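PDB 6UOF: transcriptional regulator containing CBS domains from Streptococcus pneumoniae, which probably senses a small-molecule ligand, such as an adenine nucleotide, through its paired CBS domains, the part crystallised here, and adjusts transcription in response. Local coordinates for residues A[9-12]-A[13-16]; A[25-28]-A[29-33]; A[75-78]-A[79-83]. All coordinates share one frame; numbering follows the deposited sequence. Where two conformers were deposited one is given.

Contact 1: residues A[9-12]-A[13-16]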
ATOM      1  N   TYR A   9       8.835  -7.394   4.195  1.00 13.96           N
ATOM      2  CA  TYR A   9       8.165  -6.124   3.829  1.00 14.05           C
ATOM      3  C   TYR A   9       9.170  -5.092   3.307  1.00 13.39           C
ATOM      4  O   TYR A   9      10.390  -5.206   3.537  1.00 14.30           O
ATOM      5  CB  TYR A   9       7.318  -5.592   4.990  1.00 15.31           C
ATOM      6  CG  TYR A   9       8.026  -4.667   5.939  1.00 16.41           C
ATOM      7  CD1 TYR A   9       8.952  -5.148   6.848  1.00 17.74           C
ATOM      8  CD2 TYR A   9       7.764  -3.303   5.935  1.00 17.33           C
ATOM      9  CE1 TYR A   9       9.595  -4.294   7.728  1.00 19.35           C
ATOM     10  CE2 TYR A   9       8.416  -2.437   6.792  1.00 19.28           C
ATOM     11  CZ  TYR A   9       9.332  -2.938   7.694  1.00 19.96           C
ATOM     12  OH  TYR A   9       9.962  -2.091   8.560  1.00 24.54           O
ATOM     13  N   ARG A  10       8.641  -4.129   2.562  1.00 12.99           N
ATOM     14  CA  ARG A  10       9.412  -3.002   1.993  0.70 13.43           C
ATOM     15  C   ARG A  10       9.052  -1.716   2.721  1.00 13.28           C
ATOM     16  O   ARG A  10       7.891  -1.305   2.706  1.00 12.63           O
ATOM     17  CB  ARG A  10       9.070  -2.853   0.512  0.70 14.04           C
ATOM     18  CG  ARG A  10       9.435  -4.084  -0.297  0.70 14.60           C
ATOM     19  CD  ARG A  10       9.005  -3.974  -1.742  0.70 15.07           C
ATOM     20  NE  ARG A  10       9.406  -5.143  -2.519  0.70 15.91           N
ATOM     21  CZ  ARG A  10      10.358  -5.155  -3.445  0.70 19.06           C
ATOM     22  NH1 ARG A  10      10.940  -4.029  -3.827  0.70 20.77           N
ATOM     23  NH2 ARG A  10      10.734  -6.301  -3.985  0.70 21.48           N
ATOM     24  N   PRO A  11      10.010  -1.062   3.411  1.00 13.48           N
ATOM     25  CA  PRO A  11       9.729   0.210   4.074  1.00 14.11           C
ATOM     26  C   PRO A  11       9.106   1.231   3.118  1.00 13.50           C
ATOM     27  O   PRO A  11       9.412   1.227   1.935  1.00 13.20           O
ATOM     28  CB  PRO A  11      11.112   0.646   4.566  1.00 15.63           C
ATOM     29  CG  PRO A  11      11.792  -0.657   4.873  1.00 15.66           C
ATOM     30  CD  PRO A  11      11.355  -1.568   3.741  1.00 14.71           C
ATOM     31  N   SER A  12       8.289   2.141   3.665  0.50 13.80           N
ATOM     32  CA  SER A  12       7.500   3.079   2.821  0.50 14.10           C
ATOM     33  C   SER A  12       8.371   3.958   1.914  0.50 14.14           C
ATOM     34  O   SER A  12       7.931   4.265   0.801  0.50 14.53           O
ATOM     35  CB  SER A  12       6.588   3.917   3.680  0.50 14.73           C
ATOM     36  OG  SER A  12       7.339   4.692   4.603  0.50 16.74           O
ATOM     37  N   HIS A  13       9.545   4.395   2.370  1.00 14.69           N
ATOM     38  CA  HIS A  13      10.370   5.255   1.477  1.00 15.59           C
ATOM     39  C   HIS A  13      10.952   4.471   0.296  1.00 15.23           C
ATOM     40  O   HIS A  13      11.267   5.115  -0.723  1.00 15.59           O
ATOM     41  CB  HIS A  13      11.473   5.944   2.265  1.00 16.24           C
ATOM     42  CG  HIS A  13      12.367   4.977   2.945  1.00 15.84           C
ATOM     43  ND1 HIS A  13      12.106   4.513   4.222  1.00 16.83           N
ATOM     44  CD2 HIS A  13      13.501   4.366   2.535  1.00 16.36           C
ATOM     45  CE1 HIS A  13      13.058   3.666   4.570  1.00 17.12           C
ATOM     46  NE2 HIS A  13      13.918   3.557   3.554  1.00 17.31           N
ATOM     47  N   GLU A  14      11.099   3.147   0.426  1.00 14.32           N
ATOM     48  CA  GLU A  14      11.660   2.322  -0.675  1.00 14.33           C
ATOM     49  C   GLU A  14      10.566   2.059  -1.709  1.00 13.75           C
ATOM     50  O   GLU A  14      10.806   2.283  -2.911  1.00 14.66           O
ATOM     51  CB  GLU A  14      12.139   0.956  -0.181  1.00 14.00           C
ATOM     52  CG  GLU A  14      13.257   0.992   0.835  1.00 15.12           C
ATOM     53  CD  GLU A  14      13.694  -0.394   1.292  1.00 15.59           C
ATOM     54  OE1 GLU A  14      13.246  -1.404   0.682  1.00 16.17           O
ATOM     55  OE2 GLU A  14      14.459  -0.476   2.269  1.00 16.72           O
ATOM     56  N   TYR A  15       9.402   1.605  -1.237  1.00 13.07           N
ATOM     57  CA  TYR A  15       8.293   1.192  -2.130  1.00 13.02           C
ATOM     58  C   TYR A  15       7.512   2.392  -2.674  1.00 13.11           C
ATOM     59  O   TYR A  15       7.150   2.425  -3.879  1.00 13.00           O
ATOM     60  CB  TYR A  15       7.348   0.259  -1.376  1.00 13.58           C
ATOM     61  CG  TYR A  15       6.195  -0.162  -2.240  1.00 13.24           C
ATOM     62  CD1 TYR A  15       6.318  -1.198  -3.141  1.00 14.14           C
ATOM     63  CD2 TYR A  15       4.992   0.530  -2.198  1.00 12.99           C
ATOM     64  CE1 TYR A  15       5.272  -1.562  -3.971  1.00 14.09           C
ATOM     65  CE2 TYR A  15       3.927   0.167  -3.014  1.00 13.46           C
ATOM     66  CZ  TYR A  15       4.068  -0.882  -3.905  1.00 13.35           C
ATOM     67  OH  TYR A  15       3.034  -1.241  -4.729  1.00 13.81           O
ATOM     68  N   GLY A  16       7.264   3.366  -1.811  1.00 12.96           N
ATOM     69  CA  GLY A  16       6.454   4.540  -2.181  1.00 12.94           C
ATOM     70  C   GLY A  16       5.212   4.675  -1.322  1.00 12.64           C
ATOM     71  O   GLY A  16       4.614   3.669  -0.917  1.00 12.90           O
TER
HETATM   72  O   HOH W   1      11.908  -1.978  -1.784  1.00 26.37           O
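Glu14 lies alongside Pro11, the two side chains pointing the same way. From the backbone outward, CB of Glu14 sits 3.5 Å from Pro11 O, and CG stays near that same oxygen. With CG anti to the carbonyl carbon (chi1 -62°) and the chain extended beyond it, the carboxylate is delivered to the proline ring, where Glu14 CD comes 3.6 Å from Pro11 CD. At the tip, OE2 of Glu14 borders CG and CD of Pro11, while OE1 accepts from a water at 2.9 Å. In the modelled conformer of Arg10 that water also takes a weak bond from NH1, a tenuous link between opposite charges not in direct contact; the guanidinium has its salt bridge with Asp115. Pro11 fills the N-cap position as edge strand 10-11, paired with strand 107-112, turns into the short helix 12-15, and its carbonyl receives two donors. Tyr15 N approaches Pro11 O at 3.2 Å, nearly along the C=O axis, whereas Glu14 N, at 3.0 Å, comes from above the carbonyl plane. Gly16 is the first residue past the helix, and its N bonds Ser12 O at 2.8 Å. Arg10 CB meets Tyr15 CB at 4.0 Å, the two side chains crossing at about a right angle, and the hydroxyl of buried Tyr15 bonds Arg38 O.

Contact 2: residues A[25-28]-A[29-33]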
ATOM      1  N   LYS A  25      -1.597  14.213  -9.827  1.00 15.66           N
ATOM      2  CA  LYS A  25      -0.315  14.478 -10.546  1.00 17.34           C
ATOM      3  C   LYS A  25       0.834  13.848  -9.749  1.00 16.42           C
ATOM      4  O   LYS A  25       1.723  13.217 -10.356  1.00 16.88           O
ATOM      5  CB  LYS A  25      -0.051  15.980 -10.710  1.00 19.44           C
ATOM      6  CG  LYS A  25       1.304  16.325 -11.323  1.00 22.05           C
ATOM      7  CD  LYS A  25       1.637  17.805 -11.312  1.00 25.81           C
ATOM      8  CE  LYS A  25       3.071  18.105 -11.708  1.00 28.02           C
ATOM      9  NZ  LYS A  25       4.039  17.560 -10.727  1.00 29.65           N
ATOM     10  N   ASP A  26       0.838  14.036  -8.431  1.00 15.59           N
ATOM     11  CA  ASP A  26       1.905  13.446  -7.582  1.00 15.71           C
ATOM     12  C   ASP A  26       1.879  11.919  -7.698  1.00 14.53           C
ATOM     13  O   ASP A  26       2.965  11.311  -7.753  1.00 15.20           O
ATOM     14  CB  ASP A  26       1.752  13.870  -6.123  1.00 15.86           C
ATOM     15  CG  ASP A  26       1.906  15.361  -5.892  1.00 17.39           C
ATOM     16  OD1 ASP A  26       2.739  15.975  -6.570  1.00 19.11           O
ATOM     17  OD2 ASP A  26       1.170  15.890  -5.047  1.00 18.00           O
ATOM     18  N   TYR A  27       0.690  11.317  -7.738  1.00 14.07           N
ATOM     19  CA  TYR A  27       0.562   9.840  -7.888  1.00 13.59           C
ATOM     20  C   TYR A  27       1.158   9.403  -9.234  1.00 13.96           C
ATOM     21  O   TYR A  27       2.000   8.475  -9.265  1.00 13.77           O
ATOM     22  CB  TYR A  27      -0.902   9.411  -7.779  1.00 13.10           C
ATOM     23  CG  TYR A  27      -1.167   8.029  -8.311  1.00 12.79           C
ATOM     24  CD1 TYR A  27      -0.890   6.895  -7.566  1.00 12.75           C
ATOM     25  CD2 TYR A  27      -1.612   7.859  -9.607  1.00 13.73           C
ATOM     26  CE1 TYR A  27      -1.114   5.623  -8.068  1.00 12.74           C
ATOM     27  CE2 TYR A  27      -1.809   6.595 -10.133  1.00 13.47           C
ATOM     28  CZ  TYR A  27      -1.535   5.477  -9.374  1.00 13.05           C
ATOM     29  OH  TYR A  27      -1.733   4.223  -9.878  1.00 13.25           O
ATOM     30  N   LEU A  28       0.771  10.069 -10.323  1.00 14.37           N
ATOM     31  CA  LEU A  28       1.282   9.681 -11.668  1.00 15.54           C
ATOM     32  C   LEU A  28       2.807   9.822 -11.713  1.00 16.39           C
ATOM     33  O   LEU A  28       3.465   8.952 -12.324  1.00 16.78           O
ATOM     34  CB  LEU A  28       0.592  10.520 -12.748  1.00 16.33           C
ATOM     35  CG  LEU A  28      -0.915  10.292 -12.882  1.00 16.45           C
ATOM     36  CD1 LEU A  28      -1.527  11.247 -13.897  1.00 17.66           C
ATOM     37  CD2 LEU A  28      -1.224   8.847 -13.259  1.00 16.70           C
ATOM     38  N   ASP A  29       3.355  10.860 -11.082  1.00 16.57           N
ATOM     39  CA  ASP A  29       4.827  11.050 -11.055  1.00 18.29           C
ATOM     40  C   ASP A  29       5.470   9.900 -10.270  1.00 16.68           C
ATOM     41  O   ASP A  29       6.554   9.419 -10.690  1.00 17.30           O
ATOM     42  CB  ASP A  29       5.202  12.398 -10.433  1.00 20.51           C
ATOM     43  CG  ASP A  29       4.776  13.614 -11.237  1.00 23.68           C
ATOM     44  OD1 ASP A  29       4.482  13.455 -12.450  1.00 26.32           O
ATOM     45  OD2 ASP A  29       4.747  14.717 -10.649  1.00 28.20           O
ATOM     46  N   LEU A  30       4.868   9.505  -9.143  1.00 15.37           N
ATOM     47  CA  LEU A  30       5.458   8.423  -8.303  1.00 14.63           C
ATOM     48  C   LEU A  30       5.412   7.098  -9.072  1.00 14.27           C
ATOM     49  O   LEU A  30       6.357   6.298  -8.948  1.00 14.01           O
ATOM     50  CB  LEU A  30       4.706   8.318  -6.975  1.00 14.03           C
ATOM     51  CG  LEU A  30       5.390   7.446  -5.927  1.00 15.10           C
ATOM     52  CD1 LEU A  30       6.753   7.999  -5.553  1.00 15.77           C
ATOM     53  CD2 LEU A  30       4.519   7.288  -4.702  1.00 15.55           C
ATOM     54  N   VAL A  31       4.354   6.892  -9.858  1.00 14.17           N
ATOM     55  CA  VAL A  31       4.259   5.641 -10.657  1.00 14.50           C
ATOM     56  C   VAL A  31       5.475   5.557 -11.590  1.00 15.41           C
ATOM     57  O   VAL A  31       6.088   4.480 -11.687  1.00 15.78           O
ATOM     58  CB  VAL A  31       2.948   5.594 -11.452  1.00 14.49           C
ATOM     59  CG1 VAL A  31       2.954   4.466 -12.477  1.00 14.83           C
ATOM     60  CG2 VAL A  31       1.734   5.488 -10.543  1.00 13.83           C
ATOM     61  N   ARG A  32       5.851   6.660 -12.223  1.00 15.85           N
ATOM     62  CA  ARG A  32       6.994   6.591 -13.179  1.00 17.69           C
ATOM     63  C   ARG A  32       8.336   6.515 -12.448  1.00 18.19           C
ATOM     64  O   ARG A  32       9.243   5.855 -12.959  1.00 18.92           O
ATOM     65  CB  ARG A  32       6.897   7.765 -14.140  1.00 20.11           C
ATOM     66  CG  ARG A  32       5.584   7.710 -14.906  1.00 21.56           C
ATOM     67  CD  ARG A  32       5.622   8.371 -16.250  1.00 23.98           C
ATOM     68  NE  ARG A  32       6.558   7.683 -17.119  1.00 26.29           N
ATOM     69  CZ  ARG A  32       6.891   8.112 -18.320  1.00 28.12           C
ATOM     70  NH1 ARG A  32       6.356   9.229 -18.784  1.00 30.91           N
ATOM     71  NH2 ARG A  32       7.767   7.440 -19.046  1.00 29.04           N
ATOM     72  N   LYS A  33       8.456   7.129 -11.282  1.00 17.30           N
ATOM     73  CA  LYS A  33       9.741   7.086 -10.537  0.50 17.83           C
ATOM     74  C   LYS A  33       9.939   5.709  -9.900  1.00 16.71           C
ATOM     75  O   LYS A  33      11.100   5.236  -9.895  1.00 17.79           O
ATOM     76  CB  LYS A  33       9.775   8.175  -9.464  0.50 18.61           C
ATOM     77  CG  LYS A  33      10.102   9.570  -9.973  0.50 20.71           C
ATOM     78  CD  LYS A  33      10.261  10.580  -8.859  0.50 21.48           C
ATOM     79  CE  LYS A  33      10.917  11.864  -9.318  0.50 22.96           C
ATOM     80  NZ  LYS A  33      11.340  12.702  -8.172  0.50 23.27           N
TER
HETATM   81  O   HOH W   2       5.108  14.904  -7.389  0.60 21.98           O
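Helix 24-34, the crossover helix between parallel strands 18-19 and 39-42, brings Tyr27 and Val31 together one turn apart. The methyl CG2 of Val31 stands over one face of the Tyr27 ring, 3.7 Å from its centroid and 21° off the normal, which meets the geometry of a CH-pi contact. It is offset toward the rim, and its closest ring atom is Tyr27 CZ at 3.5 Å. The phenol hydroxyl bonds Ser37 O, which holds the far end of the ring, and Met54 and Phe39 pack around this pair. The backbone bond from Val31 N to Tyr27 O, 2.9 Å, joins the same two residues. A different flank of the helix is polar: Lys25 NZ forms a salt bridge at 2.9 Å with Asp29 OD2, which offers its syn lone pair, on the side of OD1. The lysine chain runs extended and then bends at its last torsion (chi4 -65°), which turns the ammonium in toward the carboxylate. A water donates to the same OD2 at 3.3 Å and to Asp26 OD1 at 2.7 Å, probably easing repulsion between the two acids; Asp26 OD2 bonds Thr23 N. One apolar flank against the sheet and i/i+4 ion pairing on another are typical of an amphipathic helix in a beta-alpha-beta unit.

Contact 3: residues A[75-78]-A[79-83]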
ATOM      1  N   PHE A  75      -7.670  -4.593   4.296  1.00 17.89           N
ATOM      2  CA  PHE A  75      -6.631  -5.607   4.584  1.00 17.17           C
ATOM      3  C   PHE A  75      -5.340  -4.889   4.955  1.00 16.07           C
ATOM      4  O   PHE A  75      -4.759  -4.202   4.114  1.00 15.62           O
ATOM      5  CB  PHE A  75      -6.484  -6.568   3.404  1.00 17.22           C
ATOM      6  CG  PHE A  75      -5.529  -7.714   3.618  1.00 18.24           C
ATOM      7  CD1 PHE A  75      -5.339  -8.272   4.875  1.00 19.02           C
ATOM      8  CD2 PHE A  75      -4.917  -8.315   2.534  1.00 20.09           C
ATOM      9  CE1 PHE A  75      -4.476  -9.343   5.052  1.00 20.17           C
ATOM     10  CE2 PHE A  75      -4.066  -9.396   2.711  1.00 20.32           C
ATOM     11  CZ  PHE A  75      -3.861  -9.909   3.968  1.00 20.16           C
ATOM     12  N   LEU A  76      -4.970  -5.033   6.222  1.00 15.87           N
ATOM     13  CA  LEU A  76      -3.737  -4.451   6.799  1.00 16.32           C
ATOM     14  C   LEU A  76      -3.033  -5.552   7.579  1.00 16.08           C
ATOM     15  O   LEU A  76      -3.726  -6.408   8.159  1.00 18.55           O
ATOM     16  CB  LEU A  76      -4.099  -3.297   7.734  1.00 16.80           C
ATOM     17  CG  LEU A  76      -4.833  -2.130   7.085  1.00 17.36           C
ATOM     18  CD1 LEU A  76      -5.399  -1.178   8.136  1.00 19.08           C
ATOM     19  CD2 LEU A  76      -3.940  -1.387   6.109  1.00 17.84           C
ATOM     20  N   VAL A  77      -1.710  -5.541   7.560  1.00 14.75           N
ATOM     21  CA  VAL A  77      -0.947  -6.554   8.339  1.00 15.01           C
ATOM     22  C   VAL A  77       0.070  -5.848   9.240  1.00 14.78           C
ATOM     23  O   VAL A  77       0.304  -4.642   9.067  1.00 14.27           O
ATOM     24  CB  VAL A  77      -0.267  -7.562   7.393  1.00 14.83           C
ATOM     25  CG1 VAL A  77      -1.296  -8.294   6.543  1.00 15.26           C
ATOM     26  CG2 VAL A  77       0.787  -6.893   6.532  1.00 14.44           C
ATOM     27  N   GLY A  78       0.621  -6.611  10.180  1.00 14.89           N
ATOM     28  CA  GLY A  78       1.689  -6.147  11.079  1.00 15.37           C
ATOM     29  C   GLY A  78       2.959  -6.948  10.870  1.00 15.65           C
ATOM     30  O   GLY A  78       2.920  -7.979  10.158  1.00 15.66           O
ATOM     31  N   LEU A  79       4.039  -6.516  11.516  1.00 15.75           N
ATOM     32  CA  LEU A  79       5.350  -7.207  11.390  1.00 16.24           C
ATOM     33  C   LEU A  79       5.242  -8.682  11.802  1.00 16.40           C
ATOM     34  O   LEU A  79       5.940  -9.509  11.182  1.00 16.26           O
ATOM     35  CB  LEU A  79       6.386  -6.463  12.245  1.00 17.03           C
ATOM     36  CG  LEU A  79       6.712  -5.040  11.794  1.00 16.83           C
ATOM     37  CD1 LEU A  79       7.704  -4.376  12.735  1.00 17.84           C
ATOM     38  CD2 LEU A  79       7.250  -5.002  10.372  1.00 16.83           C
ATOM     39  N   SER A  80       4.442  -9.013  12.824  1.00 16.27           N
ATOM     40  CA  SER A  80       4.381 -10.415  13.322  1.00 17.41           C
ATOM     41  C   SER A  80       3.397 -11.270  12.519  1.00 17.32           C
ATOM     42  O   SER A  80       3.314 -12.475  12.806  1.00 18.88           O
ATOM     43  CB  SER A  80       4.027 -10.459  14.784  1.00 17.82           C
ATOM     44  OG  SER A  80       2.692 -10.024  14.999  1.00 18.78           O
ATOM     45  N   THR A  81       2.709 -10.696  11.527  1.00 16.93           N
ATOM     46  CA  THR A  81       1.697 -11.485  10.775  1.00 17.50           C
ATOM     47  C   THR A  81       2.362 -12.620   9.977  1.00 17.78           C
ATOM     48  O   THR A  81       3.411 -12.373   9.332  1.00 17.59           O
ATOM     49  CB  THR A  81       0.880 -10.572   9.856  1.00 17.43           C
ATOM     50  OG1 THR A  81       0.265  -9.562  10.659  1.00 17.94           O
ATOM     51  CG2 THR A  81      -0.163 -11.328   9.063  1.00 17.60           C
ATOM     52  N   ASN A  82       1.756 -13.814  10.025  1.00 19.50           N
ATOM     53  CA  ASN A  82       2.203 -15.030   9.297  1.00 20.84           C
ATOM     54  C   ASN A  82       2.045 -14.810   7.788  1.00 19.85           C
ATOM     55  O   ASN A  82       0.928 -14.475   7.338  1.00 19.69           O
ATOM     56  CB  ASN A  82       1.408 -16.268   9.730  1.00 23.15           C
ATOM     57  CG  ASN A  82       1.980 -17.577   9.220  1.00 25.83           C
ATOM     58  OD1 ASN A  82       2.635 -17.637   8.172  1.00 28.16           O
ATOM     59  ND2 ASN A  82       1.703 -18.655   9.931  1.00 28.46           N
ATOM     60  N   ILE A  83       3.118 -15.022   7.027  1.00 19.46           N
ATOM     61  CA  ILE A  83       3.073 -14.857   5.544  1.00 19.47           C
ATOM     62  C   ILE A  83       2.089 -15.860   4.925  1.00 19.63           C
ATOM     63  O   ILE A  83       1.452 -15.485   3.922  1.00 18.76           O
ATOM     64  CB  ILE A  83       4.489 -14.975   4.942  1.00 21.10           C
ATOM     65  CG1 ILE A  83       5.329 -13.741   5.268  1.00 21.69           C
ATOM     66  CG2 ILE A  83       4.444 -15.224   3.446  1.00 21.39           C
ATOM     67  CD1 ILE A  83       4.768 -12.449   4.720  1.00 22.12           C
TER
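Thr81 reaches back to Gly78 with its hydroxyl, and this is the tight part of the contact: Gly78 N donates to Thr81 OG1 at 3.0 Å, with an N-H...O angle of 161°. The bond depends on how the threonine is turned. Its OG1 lies anti to the carbonyl carbon (chi1 -58°), facing the glycine amide, while CG2 lies anti to the backbone N and meets Val77 CG1 at 4.1 Å. Val77 and Thr81 cross at about a right angle, and both also rest on Val5 and Val86. Residues Gly78 to Thr81 form a type I beta turn, closed by Thr81 N bonding Gly78 O at 3.0 Å; the donor stands 60° out of the carbonyl plane. Backbone and side chain of one residue thus grip both polar groups of Gly78. The turn leads into helix 83-93 of the second CBS domain, whose N-cap is Asn82, its OD1 accepting from Ala84 N. The looser side is the outer corner of the turn. There exposed Ser80 directs its CB away from residues 75-78 and its side chain makes no close approach to them, and the Leu79 side chain approaches them only through CB, 3.7 Å from Gly78 C, its branched end lying against Tyr9.

From the N terminus the three contacts follow in series, and none nests within or crosses another. Contact 1 closes the turn from edge strand 10-11, paired with strand 107-112 of the second CBS domain, into helix 12-15. Contact 2 closes no loop, spanning successive turns of the crossover helix of the first CBS domain; it touches contact 1 by packing of Leu30 CD2 on Gly16 CA at 4.2 Å. Contact 3 closes a beta turn on the approach to helix 83-93 and meets contact 1 where Leu79 CD2 lies 3.6 Å from Tyr9 CE1. Contact 1 lies between contacts 2 and 3, which sit on opposite sides of the chain's centre, about 16 Å apart at their nearest atoms, and touches both.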